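Intracellular serine protease (Bacillus licheniformis, PDB 4ZOQ) is a subtilisin-like serine protease of the S8 family that makes sequence-specific cuts, probably in lanthipeptide precursors. Local coordinates at residues 48-53 / 120-125; 126-131 / 159-164. All blocks are in the same frame, centred on the assembly; numbering follows the deposited sequence.

Contact 1: 48-53 / 120-125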
ATOM      1  N   ALA B  48       2.758  -1.260   8.138  1.00 30.64           N
ATOM      2  CA  ALA B  48       3.698  -1.945   7.263  1.00 32.28           C
ATOM      3  C   ALA B  48       3.688  -1.316   5.870  1.00 34.09           C
ATOM      4  O   ALA B  48       2.643  -1.141   5.256  1.00 32.37           O
ATOM      5  CB  ALA B  48       3.381  -3.409   7.190  1.00 31.34           C
ATOM      6  N   LEU B  49       4.870  -0.950   5.408  1.00 36.65           N
ATOM      7  CA  LEU B  49       5.059  -0.305   4.129  1.00 32.42           C
ATOM      8  C   LEU B  49       5.590  -1.290   3.095  1.00 33.41           C
ATOM      9  O   LEU B  49       6.804  -1.458   2.982  1.00 33.42           O
ATOM     10  CB  LEU B  49       6.050   0.843   4.278  1.00 34.96           C
ATOM     11  CG  LEU B  49       6.228   1.678   3.009  1.00 36.37           C
ATOM     12  CD1 LEU B  49       5.188   2.772   2.937  1.00 32.82           C
ATOM     13  CD2 LEU B  49       7.654   2.240   2.898  1.00 38.23           C
ATOM     14  N   ILE B  50       4.702  -1.957   2.356  1.00 30.81           N
ATOM     15  CA  ILE B  50       5.149  -2.926   1.347  1.00 29.46           C
ATOM     16  C   ILE B  50       5.416  -2.185   0.051  1.00 33.85           C
ATOM     17  O   ILE B  50       4.510  -1.947  -0.741  1.00 32.44           O
ATOM     18  CB  ILE B  50       4.110  -4.044   1.111  1.00 30.08           C
ATOM     19  CG1 ILE B  50       3.845  -4.777   2.413  1.00 28.38           C
ATOM     20  CG2 ILE B  50       4.581  -5.004   0.053  1.00 28.29           C
ATOM     21  CD1 ILE B  50       2.970  -5.893   2.295  1.00 26.36           C
ATOM     22  N   ASP B  51       6.676  -1.853  -0.191  1.00 33.79           N
ATOM     23  CA  ASP B  51       6.980  -0.896  -1.228  1.00 31.88           C
ATOM     24  C   ASP B  51       8.416  -1.114  -1.677  1.00 34.36           C
ATOM     25  O   ASP B  51       8.907  -2.243  -1.641  1.00 33.02           O
ATOM     26  CB  ASP B  51       6.781   0.539  -0.716  1.00 32.63           C
ATOM     27  CG  ASP B  51       6.202   1.487  -1.785  1.00 36.09           C
ATOM     28  OD1 ASP B  51       6.854   1.699  -2.839  1.00 39.08           O
ATOM     29  OD2 ASP B  51       5.138   2.083  -1.534  1.00 31.91           O
ATOM     30  N   SER B  52       9.068  -0.034  -2.103  1.00 35.28           N
ATOM     31  CA  SER B  52      10.412  -0.093  -2.692  1.00 39.68           C
ATOM     32  C   SER B  52      11.534   0.210  -1.689  1.00 39.77           C
ATOM     33  O   SER B  52      12.626   0.645  -2.074  1.00 41.30           O
ATOM     34  CB  SER B  52      10.519   0.864  -3.881  1.00 34.96           C
ATOM     35  OG  SER B  52      10.572   2.206  -3.442  1.00 35.56           O
ATOM     36  N   GLY B  53      11.260   0.018  -0.408  1.00 34.74           N
ATOM     37  CA  GLY B  53      12.245   0.315   0.615  1.00 36.33           C
ATOM     38  C   GLY B  53      11.956   1.652   1.242  1.00 39.18           C
ATOM     39  O   GLY B  53      10.851   2.160   1.152  1.00 37.45           O
ATOM     40  N   MET B 120       3.087 -11.186  -0.973  1.00 39.05           N
ATOM     41  CA  MET B 120       2.384 -12.113  -0.087  1.00 41.06           C
ATOM     42  C   MET B 120       3.235 -12.448   1.137  1.00 37.25           C
ATOM     43  O   MET B 120       2.739 -12.441   2.268  1.00 35.14           O
ATOM     44  CB  MET B 120       2.029 -13.409  -0.823  1.00 37.29           C
ATOM     45  CG  MET B 120       1.188 -13.206  -2.042  1.00 39.39           C
ATOM     46  SD  MET B 120       0.543 -14.758  -2.724  1.00 41.69           S
ATOM     47  CE  MET B 120       0.609 -14.353  -4.475  1.00 33.88           C
ATOM     48  N   LYS B 121       4.521 -12.701   0.911  1.00 36.58           N
ATOM     49  CA  LYS B 121       5.398 -13.058   2.012  1.00 37.86           C
ATOM     50  C   LYS B 121       5.501 -11.891   2.983  1.00 38.08           C
ATOM     51  O   LYS B 121       5.450 -12.083   4.199  1.00 35.38           O
ATOM     52  CB  LYS B 121       6.771 -13.455   1.508  1.00 41.06           C
ATOM     53  CG  LYS B 121       7.662 -14.032   2.587  1.00 36.32           C
ATOM     54  CD  LYS B 121       9.034 -14.302   2.003  1.00 44.24           C
ATOM     55  CE  LYS B 121       9.135 -15.714   1.467  1.00 44.89           C
ATOM     56  NZ  LYS B 121      10.409 -15.953   0.764  1.00 50.16           N
ATOM     57  N   ALA B 122       5.627 -10.685   2.436  1.00 35.86           N
ATOM     58  CA  ALA B 122       5.676  -9.490   3.264  1.00 38.91           C
ATOM     59  C   ALA B 122       4.357  -9.295   4.016  1.00 36.20           C
ATOM     60  O   ALA B 122       4.350  -8.931   5.201  1.00 36.71           O
ATOM     61  CB  ALA B 122       5.992  -8.259   2.423  1.00 33.65           C
ATOM     62  N   MET B 123       3.245  -9.597   3.367  1.00 34.62           N
ATOM     63  CA  MET B 123       1.968  -9.447   4.041  1.00 35.51           C
ATOM     64  C   MET B 123       1.947 -10.334   5.268  1.00 37.50           C
ATOM     65  O   MET B 123       1.626  -9.889   6.377  1.00 39.79           O
ATOM     66  CB  MET B 123       0.797  -9.810   3.114  1.00 34.82           C
ATOM     67  CG  MET B 123       0.520  -8.776   2.017  1.00 35.64           C
ATOM     68  SD  MET B 123      -0.753  -9.309   0.835  1.00 38.81           S
ATOM     69  CE  MET B 123      -2.260  -9.284   1.826  1.00 30.98           C
ATOM     70  N   VAL B 124       2.333 -11.587   5.074  1.00 36.81           N
ATOM     71  CA  VAL B 124       2.246 -12.545   6.146  1.00 37.30           C
ATOM     72  C   VAL B 124       3.205 -12.184   7.266  1.00 37.18           C
ATOM     73  O   VAL B 124       2.835 -12.185   8.446  1.00 39.53           O
ATOM     74  CB  VAL B 124       2.518 -13.954   5.628  1.00 38.99           C
ATOM     75  CG1 VAL B 124       2.593 -14.918   6.796  1.00 37.80           C
ATOM     76  CG2 VAL B 124       1.402 -14.349   4.693  1.00 32.37           C
ATOM     77  N   ASP B 125       4.427 -11.832   6.902  1.00 38.14           N
ATOM     78  CA  ASP B 125       5.403 -11.427   7.906  1.00 37.11           C
ATOM     79  C   ASP B 125       4.900 -10.232   8.685  1.00 37.34           C
ATOM     80  O   ASP B 125       4.969 -10.220   9.915  1.00 40.25           O
ATOM     81  CB  ASP B 125       6.760 -11.108   7.266  1.00 38.84           C
ATOM     82  CG  ASP B 125       7.500 -12.361   6.799  1.00 37.91           C
ATOM     83  OD1 ASP B 125       7.131 -13.473   7.234  1.00 39.89           O
ATOM     84  OD2 ASP B 125       8.445 -12.236   5.997  1.00 38.28           O
TER

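Contact 2: 126-131 / 159-164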
ATOM      1  N   ALA B 126       4.369  -9.242   7.970  1.00 36.46           N
ATOM      2  CA  ALA B 126       3.908  -8.005   8.593  1.00 36.42           C
ATOM      3  C   ALA B 126       2.828  -8.288   9.643  1.00 34.82           C
ATOM      4  O   ALA B 126       2.818  -7.674  10.725  1.00 30.79           O
ATOM      5  CB  ALA B 126       3.387  -7.025   7.515  1.00 35.28           C
ATOM      6  N   VAL B 127       1.939  -9.233   9.320  1.00 33.34           N
ATOM      7  CA  VAL B 127       0.915  -9.696  10.254  1.00 33.04           C
ATOM      8  C   VAL B 127       1.551 -10.315  11.504  1.00 37.73           C
ATOM      9  O   VAL B 127       1.220  -9.955  12.644  1.00 35.12           O
ATOM     10  CB  VAL B 127      -0.008 -10.746   9.599  1.00 34.93           C
ATOM     11  CG1 VAL B 127      -0.957 -11.320  10.612  1.00 34.57           C
ATOM     12  CG2 VAL B 127      -0.799 -10.132   8.454  1.00 35.43           C
ATOM     13  N   ASN B 128       2.465 -11.259  11.279  1.00 38.79           N
ATOM     14  CA  ASN B 128       3.129 -11.974  12.377  1.00 38.31           C
ATOM     15  C   ASN B 128       4.002 -11.044  13.249  1.00 40.15           C
ATOM     16  O   ASN B 128       4.263 -11.354  14.414  1.00 38.85           O
ATOM     17  CB  ASN B 128       3.980 -13.126  11.825  1.00 37.52           C
ATOM     18  CG  ASN B 128       3.137 -14.257  11.210  1.00 38.84           C
ATOM     19  OD1 ASN B 128       1.928 -14.376  11.446  1.00 35.36           O
ATOM     20  ND2 ASN B 128       3.785 -15.080  10.401  1.00 35.18           N
ATOM     21  N   ASP B 129       4.424  -9.907  12.684  1.00 36.79           N
ATOM     22  CA  ASP B 129       5.249  -8.898  13.381  1.00 36.59           C
ATOM     23  C   ASP B 129       4.466  -7.844  14.156  1.00 35.60           C
ATOM     24  O   ASP B 129       5.021  -6.841  14.580  1.00 36.22           O
ATOM     25  CB  ASP B 129       6.153  -8.173  12.382  1.00 35.44           C
ATOM     26  CG  ASP B 129       7.105  -9.113  11.671  1.00 44.29           C
ATOM     27  OD1 ASP B 129       7.385 -10.201  12.227  1.00 53.91           O
ATOM     28  OD2 ASP B 129       7.554  -8.785  10.548  1.00 44.40           O
ATOM     29  N   GLY B 130       3.171  -8.051  14.290  1.00 31.24           N
ATOM     30  CA  GLY B 130       2.343  -7.197  15.106  1.00 33.67           C
ATOM     31  C   GLY B 130       1.891  -5.886  14.475  1.00 35.49           C
ATOM     32  O   GLY B 130       1.411  -5.022  15.196  1.00 39.74           O
ATOM     33  N   HIS B 131       1.923  -5.783  13.143  1.00 35.85           N
ATOM     34  CA  HIS B 131       1.435  -4.589  12.437  1.00 31.43           C
ATOM     35  C   HIS B 131      -0.081  -4.587  12.358  1.00 31.25           C
ATOM     36  O   HIS B 131      -0.682  -5.561  11.912  1.00 31.62           O
ATOM     37  CB  HIS B 131       2.016  -4.535  11.022  1.00 31.16           C
ATOM     38  CG  HIS B 131       3.486  -4.262  10.993  1.00 34.38           C
ATOM     39  ND1 HIS B 131       4.431  -5.242  11.221  1.00 38.56           N
ATOM     40  CD2 HIS B 131       4.172  -3.112  10.802  1.00 33.95           C
ATOM     41  CE1 HIS B 131       5.638  -4.705  11.161  1.00 38.67           C
ATOM     42  NE2 HIS B 131       5.509  -3.416  10.907  1.00 39.13           N
ATOM     43  N   ALA B 159      -4.571 -12.428   2.103  1.00 32.80           N
ATOM     44  CA  ALA B 159      -5.527 -11.428   2.538  1.00 35.33           C
ATOM     45  C   ALA B 159      -6.403 -11.974   3.652  1.00 38.88           C
ATOM     46  O   ALA B 159      -6.725 -11.263   4.625  1.00 38.19           O
ATOM     47  CB  ALA B 159      -6.379 -10.952   1.360  1.00 38.91           C
ATOM     48  N   ASN B 160      -6.783 -13.240   3.517  1.00 36.85           N
ATOM     49  CA  ASN B 160      -7.551 -13.906   4.561  1.00 36.15           C
ATOM     50  C   ASN B 160      -6.766 -13.948   5.883  1.00 37.71           C
ATOM     51  O   ASN B 160      -7.309 -13.734   6.977  1.00 38.94           O
ATOM     52  CB  ASN B 160      -7.905 -15.327   4.102  1.00 34.30           C
ATOM     53  CG  ASN B 160      -8.955 -15.351   2.956  1.00 38.48           C
ATOM     54  OD1 ASN B 160      -9.459 -14.310   2.508  1.00 38.37           O
ATOM     55  ND2 ASN B 160      -9.282 -16.541   2.497  1.00 37.91           N
ATOM     56  N   TYR B 161      -5.470 -14.185   5.778  1.00 35.42           N
ATOM     57  CA  TYR B 161      -4.638 -14.293   6.969  1.00 42.37           C
ATOM     58  C   TYR B 161      -4.550 -12.964   7.734  1.00 40.10           C
ATOM     59  O   TYR B 161      -4.678 -12.938   8.958  1.00 39.24           O
ATOM     60  CB  TYR B 161      -3.254 -14.796   6.584  1.00 39.35           C
ATOM     61  CG  TYR B 161      -2.359 -15.097   7.742  1.00 38.39           C
ATOM     62  CD1 TYR B 161      -2.602 -16.189   8.574  1.00 38.40           C
ATOM     63  CD2 TYR B 161      -1.239 -14.313   7.987  1.00 38.38           C
ATOM     64  CE1 TYR B 161      -1.744 -16.478   9.643  1.00 41.66           C
ATOM     65  CE2 TYR B 161      -0.389 -14.583   9.028  1.00 40.65           C
ATOM     66  CZ  TYR B 161      -0.634 -15.663   9.859  1.00 41.27           C
ATOM     67  OH  TYR B 161       0.250 -15.895  10.889  1.00 32.58           O
ATOM     68  N   ALA B 162      -4.395 -11.860   7.008  1.00 41.22           N
ATOM     69  CA  ALA B 162      -4.376 -10.536   7.640  1.00 40.56           C
ATOM     70  C   ALA B 162      -5.715 -10.227   8.319  1.00 37.50           C
ATOM     71  O   ALA B 162      -5.745  -9.750   9.460  1.00 37.05           O
ATOM     72  CB  ALA B 162      -4.048  -9.470   6.617  1.00 34.61           C
ATOM     73  N   ALA B 163      -6.805 -10.525   7.614  1.00 34.83           N
ATOM     74  CA  ALA B 163      -8.167 -10.283   8.102  1.00 36.71           C
ATOM     75  C   ALA B 163      -8.450 -11.099   9.356  1.00 40.67           C
ATOM     76  O   ALA B 163      -9.104 -10.633  10.306  1.00 36.54           O
ATOM     77  CB  ALA B 163      -9.177 -10.626   7.025  1.00 32.63           C
ATOM     78  N   LYS B 164      -7.936 -12.325   9.346  1.00 39.97           N
ATOM     79  CA  LYS B 164      -8.139 -13.234  10.450  1.00 40.39           C
ATOM     80  C   LYS B 164      -7.504 -12.694  11.714  1.00 39.76           C
ATOM     81  O   LYS B 164      -8.050 -12.856  12.816  1.00 37.51           O
ATOM     82  CB  LYS B 164      -7.528 -14.600  10.132  1.00 40.57           C
ATOM     83  CG  LYS B 164      -7.843 -15.623  11.187  1.00 45.59           C
ATOM     84  CD  LYS B 164      -7.060 -16.917  11.018  1.00 51.35           C
ATOM     85  CE  LYS B 164      -7.142 -17.726  12.321  1.00 53.53           C
ATOM     86  NZ  LYS B 164      -6.010 -18.692  12.465  1.00 57.69           N
TER

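Contact 1: 48-53 / 120-125
Ile-50, on the strand that leads to Asp-51, meets helix 116-128 mainly with its terminal methyl group. Its CD1 lies 3.8 Å from Ala-122 CB and equally 3.8 Å from Met-123 CG, so the end of the side chain rests on two consecutive helix residues. Ile-50 CG1, at 4.1 Å from Ala-122 CB, adds a looser second touch. With CG1 set opposite the carbonyl carbon (chi1 -59°) and the chain extended beyond it (chi2 -176°), CD1 reaches the helix across a CA separation of 6.9 Å between Ile-50 and Ala-122. Met-123 runs across the isoleucine at about a right angle; CG is its atom that meets CD1, and from there the chain continues away from the strand to SD. No hydrogen bond joins the two segments, and all three touching residues are buried. Val-108 of the neighbouring strand 102-110 touches both Ile-50 and Ala-122, while Ile-136 of strand 133-136 does the same for Ile-50 and Met-123. At the strand's end Asp-51, predicted to belong to the charge relay system, hydrogen-bonds through OD1 to His-86 ND1 and through OD2 to Thr-90 OG1. Ser-52 N adds a weak bond of 2.9 Å to Asp-51 OD1. This is helix-on-sheet packing of the subtilisin fold, one residue before the aspartate of its catalytic triad.

Contact 2: 126-131 / 159-164
Two helices that cover the parallel sheet of the subtilase fold, 116-128 and 146-164, meet here near their C-terminal ends. Val-127 splits its branches between two residues of the second helix: CG1 approaches Tyr-161 CE2 obliquely to the ring at 3.7 Å, and CG2 lies 3.7 Å from Ala-162 CA. The tyrosine, its ring swung opposite the backbone N (chi1 -173°), extends past the valine to Asn-128. There Tyr-161 OH donates to Asn-128 OD1, which sits at the ring edge and in its plane, with the amide turned 90° to the ring; the modelled separation of 2.3 Å is too short to be taken literally. Asn-128 ND2 bonds to Glu-60 OE2 of the neighbouring subunit, bringing this polar edge of the contact to the interface between the two chains. Behind the valine the helix closes on Ala-126 O, which accepts both His-131 N at 3.2 Å and, on a lone pair in the carbonyl plane, His-131 ND1 at 3.0 Å. Gly-130, at positive phi (81°), sends its N to Val-127 O. The first helix thus finishes in a Schellman motif, beside a helix-helix contact that joins apolar packing to one polar pair on one layer of the alpha/beta sandwich.

Helix 116-128 is shared by both contacts: its residues 120-125 lie against the strand ending at Asp-51 in contact 1, and its C-terminal turn meets helix 146-164 in contact 2. The contact centres are 11 Å apart. Several direct touches join them, among them Ala-48 CB to Ala-126 CB at 3.6 Å and Val-124 CG1 to Tyr-161 CE2 at 3.7 Å, so the packing runs without a break from the sheet through helix 116-128 to helix 146-164. Contact 1 contains Asp-51 of the predicted charge relay system, with the side chains of Ile-50 and His-86 about 9 Å apart; contact 2 lies away from that site.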